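Local coordinates for putative TOXIN related protein (Parabacteroides distasonis ATCC 8503, PDB 3K0Y) that is of unknown function, possibly toxin-related, and combines a NigD-like N-terminal OB domain with a C-terminal beta sandwich, at residues I122-W128 with T163-V169; Y148-R153 with D185-W191. One frame throughout, in Å; residues are numbered along the deposited sequence.

Contact 1. Residues I122-W128 with T163-V169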
# COMPACT_ATOMS: atom_id res chain seq x y z
N ILE A 122 2.99 3.02 0.18
CA ILE A 122 4.24 3.49 -0.24
C ILE A 122 4.11 4.47 -1.38
O ILE A 122 3.32 4.25 -2.28
CB ILE A 122 5.18 2.34 -0.68
CG1 ILE A 122 5.36 1.33 0.43
CG2 ILE A 122 6.54 2.93 -1.05
CD1 ILE A 122 6.23 0.08 0.05
N TYR A 123 4.84 5.58 -1.28
CA TYR A 123 5.14 6.50 -2.37
C TYR A 123 6.64 6.42 -2.58
O TYR A 123 7.41 6.74 -1.66
CB TYR A 123 4.77 7.95 -1.99
CG TYR A 123 5.05 9.00 -3.06
CD1 TYR A 123 4.11 9.31 -4.04
CD2 TYR A 123 6.28 9.66 -3.10
CE1 TYR A 123 4.36 10.30 -5.03
CE2 TYR A 123 6.56 10.63 -4.08
CZ TYR A 123 5.60 10.94 -5.04
OH TYR A 123 5.90 11.87 -6.00
N PHE A 124 7.07 6.04 -3.78
CA PHE A 124 8.48 5.76 -4.05
C PHE A 124 8.86 6.36 -5.38
O PHE A 124 7.98 6.70 -6.21
CB PHE A 124 8.79 4.25 -4.04
CG PHE A 124 8.18 3.48 -5.23
CD1 PHE A 124 6.89 3.03 -5.18
CD2 PHE A 124 8.93 3.25 -6.38
CE1 PHE A 124 6.32 2.36 -6.28
CE2 PHE A 124 8.36 2.59 -7.49
CZ PHE A 124 7.08 2.15 -7.42
N GLU A 125 10.15 6.54 -5.60
CA GLU A 125 10.62 7.02 -6.88
C GLU A 125 11.66 6.10 -7.42
O GLU A 125 12.33 5.41 -6.69
CB GLU A 125 11.25 8.41 -6.75
CG GLU A 125 10.31 9.54 -6.39
CD GLU A 125 11.07 10.85 -6.11
OE1 GLU A 125 11.81 10.96 -5.08
OE2 GLU A 125 10.92 11.74 -6.95
N THR A 126 11.81 6.12 -8.73
CA THR A 126 12.82 5.29 -9.37
C THR A 126 13.02 5.84 -10.76
O THR A 126 12.49 6.91 -11.07
CB THR A 126 12.40 3.79 -9.32
OG1 THR A 126 13.50 2.95 -9.70
CG2 THR A 126 11.20 3.50 -10.17
N LEU A 127 13.78 5.14 -11.59
CA LEU A 127 14.05 5.55 -12.96
C LEU A 127 13.22 4.68 -13.90
O LEU A 127 13.13 3.46 -13.70
CB LEU A 127 15.56 5.41 -13.27
CG LEU A 127 16.51 6.34 -12.48
CD1 LEU A 127 17.95 5.83 -12.47
CD2 LEU A 127 16.46 7.76 -13.11
N TRP A 128 12.58 5.33 -14.88
CA TRP A 128 11.68 4.71 -15.84
C TRP A 128 12.10 5.06 -17.28
O TRP A 128 12.74 6.10 -17.53
CB TRP A 128 10.24 5.23 -15.67
CG TRP A 128 9.77 5.24 -14.30
CD1 TRP A 128 10.06 6.17 -13.36
CD2 TRP A 128 8.90 4.27 -13.66
NE1 TRP A 128 9.43 5.84 -12.17
CE2 TRP A 128 8.71 4.70 -12.34
CE3 TRP A 128 8.25 3.11 -14.11
CZ2 TRP A 128 7.95 4.00 -11.44
CZ3 TRP A 128 7.47 2.42 -13.21
CH2 TRP A 128 7.34 2.86 -11.88
N THR A 163 14.03 8.81 -17.18
CA THR A 163 13.65 9.84 -16.21
C THR A 163 13.29 9.30 -14.85
O THR A 163 13.03 8.11 -14.69
CB THR A 163 12.48 10.76 -16.70
OG1 THR A 163 11.43 9.98 -17.28
CG2 THR A 163 12.98 11.78 -17.70
N ILE A 164 13.32 10.20 -13.86
CA ILE A 164 12.81 9.95 -12.54
C ILE A 164 11.29 10.04 -12.62
O ILE A 164 10.77 10.95 -13.27
CB ILE A 164 13.36 10.96 -11.51
CG1 ILE A 164 14.89 11.10 -11.66
CG2 ILE A 164 13.01 10.54 -10.08
CD1 ILE A 164 15.63 11.61 -10.40
N GLY A 165 10.60 9.07 -12.00
CA GLY A 165 9.14 9.07 -11.88
C GLY A 165 8.71 8.53 -10.52
O GLY A 165 9.42 7.74 -9.90
N ALA A 166 7.53 8.95 -10.07
CA ALA A 166 6.98 8.49 -8.82
C ALA A 166 5.91 7.40 -9.05
O ALA A 166 5.29 7.30 -10.11
CB ALA A 166 6.43 9.66 -7.99
N GLY A 167 5.77 6.54 -8.05
CA GLY A 167 4.73 5.55 -8.05
C GLY A 167 4.15 5.35 -6.67
O GLY A 167 4.85 5.49 -5.67
N ARG A 168 2.91 4.90 -6.64
CA ARG A 168 2.21 4.56 -5.44
C ARG A 168 1.77 3.10 -5.44
O ARG A 168 1.42 2.52 -6.48
CB ARG A 168 1.01 5.45 -5.26
CG ARG A 168 1.32 6.90 -4.96
CD ARG A 168 0.02 7.64 -4.81
NE ARG A 168 0.19 9.01 -4.36
CZ ARG A 168 0.37 9.40 -3.12
NH1 ARG A 168 0.43 8.57 -2.08
NH2 ARG A 168 0.50 10.69 -2.92
N VAL A 169 1.80 2.49 -4.28
CA VAL A 169 1.33 1.13 -4.10
C VAL A 169 0.76 0.99 -2.67
O VAL A 169 1.15 1.72 -1.73
CB VAL A 169 2.50 0.13 -4.38
CG1 VAL A 169 3.67 0.32 -3.34
CG2 VAL A 169 2.00 -1.30 -4.43
O HOH W 1 0.81 5.82 -1.85
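Ile-122 to Trp-128 and Val-169 back to Thr-163 pair residue by residue as antiparallel strands, their axes 4.6 Å apart and their directions 138° apart, with eight backbone N-H...O bonds at the four hydrogen-bonded pairs. A ninth comes from a side chain. Trp-128 turns its indole back over the partner strand (chi1 -47°, CG beside the backbone N), and NE1 reaches Gly-165 O at 3.0 Å. The oxygen lies in the indole plane, yet NE1 stands above the carbonyl plane rather than on a lone pair, while Thr-126 N meets the same oxygen nearly head-on. Thr-126 CG2 sits 3.2 Å above one indole face, and its OG1 bonds to Pro-105 O. On the same side of the sheet, the Phe-124 ring lays a face over Gly-167 CA. Gly-165 beside the indole edge and Gly-167 under the Phe-124 ring have no side chain, which gives both rings room to come down to the backbone. Ile-122 CB meets Val-169 CG1 at 3.7 Å.

The opposite side carries Tyr-123, whose CG is anti to the backbone N. Its phenol end reaches along the sheet to Ala-166 CB, with OH the closest atom; the fit is tight, its exact spacing doubtful. Its CD1 lies over the centre of the Arg-168 guanidinium, 3.8 Å above the plane, but the planes are 60° apart, which rules out a parallel stack. At the guanidinium edge, water 1 accepts from Arg-168 NH1 and donates to Ile-122 O.

This antiparallel pair belongs to the NigD-like C-terminal beta sandwich; strand 113-116 borders 119-128, and strand 74-88 runs parallel to 163-172. Its Ile-122, Phe-124 and Val-169 side packs on the facing sheet, touching Phe-152 or Ile-136.

Contact 2. Residues Y148-R153 with D185-W191; sequences YTLEFR and DLVVNYW
Trp-191 is met at its ring edge by Glu-151, the carboxylate carbon CD lying in the indole plane 3.4 Å from CH2, with the carboxylate plane turned 87° to the ring. The same corner of the indole also lies over one face of the Arg-153 guanidinium: CZ3 stands 3.5 Å above that plane, offset toward its rim. With the planes 54° apart, this is an inclined contact and not a parallel stack. At the guanidinium edge, NE and NH2 both donate to Glu-151 OE1, NH2 at 2.7 Å as a salt bridge, and both come from one face of the carboxylate. A bend in the arginine chain at chi2 turns the group toward Trp-191 and Glu-151. NH1 has further partners in Asp-98 and Gly-102 O.

The Tyr-148 ring has Leu-186 CD1 at its edge, and its OH bonds to Pro-177 O. Phe-152 likewise meets Tyr-190 CB at the ring edge.

Strands 149-153 and 185-191 run parallel, directions 29° apart, through four alternating backbone bonds; Phe-152 N to Asn-189 O, at 2.7 Å, ends the direct series. They form the central pair of the sandwich's four-strand mixed sheet, with 135-139 and 195-203 as antiparallel outer strands. Water 2 spans the pair, donating to Phe-152 O and accepting from Trp-191 N. Leu-150 CD1 packs on Leu-186 CD1 at 3.7 Å on one side of the sheet, while on the other Thr-149 CG2 touches Asn-189 ND2 at 3.6 Å.

Chemically, the sheet side with Glu-151 holds a buried ion pair against an indole. The carboxylate faces the electropositive ring rim, an orientation probably favourable in itself, and the two carboxylates, Glu-151 and Asp-98, probably compensate the arginine's charge.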
# COMPACT_ATOMS: atom_id res chain seq x y z
N TYR A 148 7.21 -10.42 10.87
CA TYR A 148 7.00 -8.97 10.77
C TYR A 148 8.15 -8.24 10.12
O TYR A 148 8.25 -7.02 10.27
CB TYR A 148 6.72 -8.40 12.14
CG TYR A 148 5.51 -9.03 12.75
CD1 TYR A 148 4.26 -8.83 12.18
CD2 TYR A 148 5.60 -9.87 13.86
CE1 TYR A 148 3.12 -9.41 12.71
CE2 TYR A 148 4.44 -10.44 14.44
CZ TYR A 148 3.22 -10.21 13.85
OH TYR A 148 2.07 -10.74 14.34
N THR A 149 9.01 -8.98 9.42
CA THR A 149 10.11 -8.41 8.66
C THR A 149 9.74 -8.66 7.19
O THR A 149 9.56 -9.83 6.74
CB THR A 149 11.52 -9.01 8.98
OG1 THR A 149 11.90 -8.76 10.36
CG2 THR A 149 12.61 -8.42 8.06
N LEU A 150 9.62 -7.57 6.43
CA LEU A 150 9.22 -7.61 5.03
C LEU A 150 10.25 -6.96 4.13
O LEU A 150 11.10 -6.20 4.60
CB LEU A 150 7.88 -6.94 4.87
CG LEU A 150 6.75 -7.42 5.78
CD1 LEU A 150 5.63 -6.34 5.82
CD2 LEU A 150 6.18 -8.71 5.28
N GLU A 151 10.20 -7.30 2.84
CA GLU A 151 11.05 -6.67 1.85
C GLU A 151 10.19 -6.08 0.73
O GLU A 151 9.34 -6.78 0.16
CB GLU A 151 12.01 -7.66 1.22
CG GLU A 151 12.97 -8.28 2.11
CD GLU A 151 13.88 -9.33 1.42
OE1 GLU A 151 13.61 -9.77 0.27
OE2 GLU A 151 14.86 -9.72 2.06
N PHE A 152 10.40 -4.82 0.43
CA PHE A 152 9.77 -4.17 -0.66
C PHE A 152 10.68 -4.37 -1.84
O PHE A 152 11.83 -3.99 -1.82
CB PHE A 152 9.58 -2.67 -0.39
CG PHE A 152 9.05 -1.91 -1.57
CD1 PHE A 152 7.81 -2.20 -2.09
CD2 PHE A 152 9.81 -0.93 -2.16
CE1 PHE A 152 7.32 -1.51 -3.19
CE2 PHE A 152 9.33 -0.21 -3.24
CZ PHE A 152 8.07 -0.49 -3.76
N ARG A 153 10.14 -4.97 -2.89
CA ARG A 153 10.92 -5.38 -4.04
C ARG A 153 10.44 -4.68 -5.32
O ARG A 153 9.22 -4.42 -5.49
CB ARG A 153 10.75 -6.89 -4.15
CG ARG A 153 11.33 -7.64 -2.98
CD ARG A 153 12.73 -7.88 -3.33
NE ARG A 153 13.39 -8.84 -2.48
CZ ARG A 153 14.54 -9.40 -2.81
NH1 ARG A 153 15.11 -9.10 -3.96
NH2 ARG A 153 15.13 -10.21 -1.97
N ASP A 185 6.56 -4.34 16.08
CA ASP A 185 7.41 -3.66 15.15
C ASP A 185 7.39 -4.34 13.80
O ASP A 185 7.59 -5.56 13.71
CB ASP A 185 8.85 -3.64 15.64
CG ASP A 185 9.06 -2.73 16.84
OD1 ASP A 185 8.16 -1.93 17.21
OD2 ASP A 185 10.14 -2.87 17.41
N LEU A 186 7.14 -3.55 12.76
CA LEU A 186 7.15 -4.03 11.39
C LEU A 186 8.36 -3.39 10.76
O LEU A 186 8.52 -2.18 10.81
CB LEU A 186 5.86 -3.63 10.69
CG LEU A 186 5.53 -4.22 9.33
CD1 LEU A 186 5.14 -5.66 9.42
CD2 LEU A 186 4.40 -3.45 8.60
N VAL A 187 9.25 -4.22 10.25
CA VAL A 187 10.48 -3.80 9.62
C VAL A 187 10.27 -4.04 8.11
O VAL A 187 9.96 -5.16 7.68
CB VAL A 187 11.69 -4.59 10.19
CG1 VAL A 187 12.97 -4.31 9.42
CG2 VAL A 187 11.89 -4.24 11.71
N VAL A 188 10.42 -2.99 7.32
CA VAL A 188 10.37 -3.10 5.90
C VAL A 188 11.71 -2.68 5.33
O VAL A 188 12.07 -1.50 5.38
CB VAL A 188 9.26 -2.19 5.31
CG1 VAL A 188 9.24 -2.33 3.80
CG2 VAL A 188 7.91 -2.51 5.92
N ASN A 189 12.41 -3.65 4.73
CA ASN A 189 13.62 -3.45 3.98
C ASN A 189 13.34 -3.14 2.51
O ASN A 189 12.35 -3.62 1.93
CB ASN A 189 14.47 -4.73 4.10
CG ASN A 189 14.95 -4.96 5.52
OD1 ASN A 189 15.58 -4.09 6.09
ND2 ASN A 189 14.60 -6.07 6.11
N TYR A 190 14.17 -2.27 1.93
CA TYR A 190 14.09 -1.93 0.50
C TYR A 190 15.50 -1.61 0.05
O TYR A 190 16.37 -1.39 0.89
CB TYR A 190 13.15 -0.74 0.26
CG TYR A 190 13.54 0.51 0.99
CD1 TYR A 190 13.26 0.65 2.32
CD2 TYR A 190 14.17 1.56 0.33
CE1 TYR A 190 13.64 1.78 3.01
CE2 TYR A 190 14.54 2.69 1.01
CZ TYR A 190 14.26 2.80 2.34
OH TYR A 190 14.62 3.93 3.04
N TRP A 191 15.74 -1.58 -1.25
CA TRP A 191 17.07 -1.35 -1.79
C TRP A 191 17.16 -0.06 -2.54
O TRP A 191 16.25 0.31 -3.30
CB TRP A 191 17.55 -2.54 -2.64
CG TRP A 191 17.82 -3.66 -1.72
CD1 TRP A 191 18.96 -3.87 -0.95
CD2 TRP A 191 16.88 -4.66 -1.33
NE1 TRP A 191 18.78 -4.98 -0.14
CE2 TRP A 191 17.51 -5.48 -0.36
CE3 TRP A 191 15.56 -4.96 -1.71
CZ2 TRP A 191 16.87 -6.57 0.21
CZ3 TRP A 191 14.94 -6.05 -1.14
CH2 TRP A 191 15.59 -6.85 -0.20
O HOH W 2 13.46 -1.93 -2.75

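From the N terminus the chain builds the OB domain and passes through strand 74-88 into the sandwich. Residues 122-128 come first, then 148-153, 163-169 and 185-191, so the segments alternate. Contact 1 closes a loop of 34 residues that includes 148-153, and contact 2 closes one of 31 that includes 163-169; neither loop contains the other, and they cross. Each contact lies in a different sheet, and the chain passes from one sheet to the other between 148-153 and 163-169, then back to 185-191. Phe-152 joins the contacts across the interior: its CD1 lies 3.5 Å from Ile-122 CD1, and its ring meets Phe-124 edge-to-face.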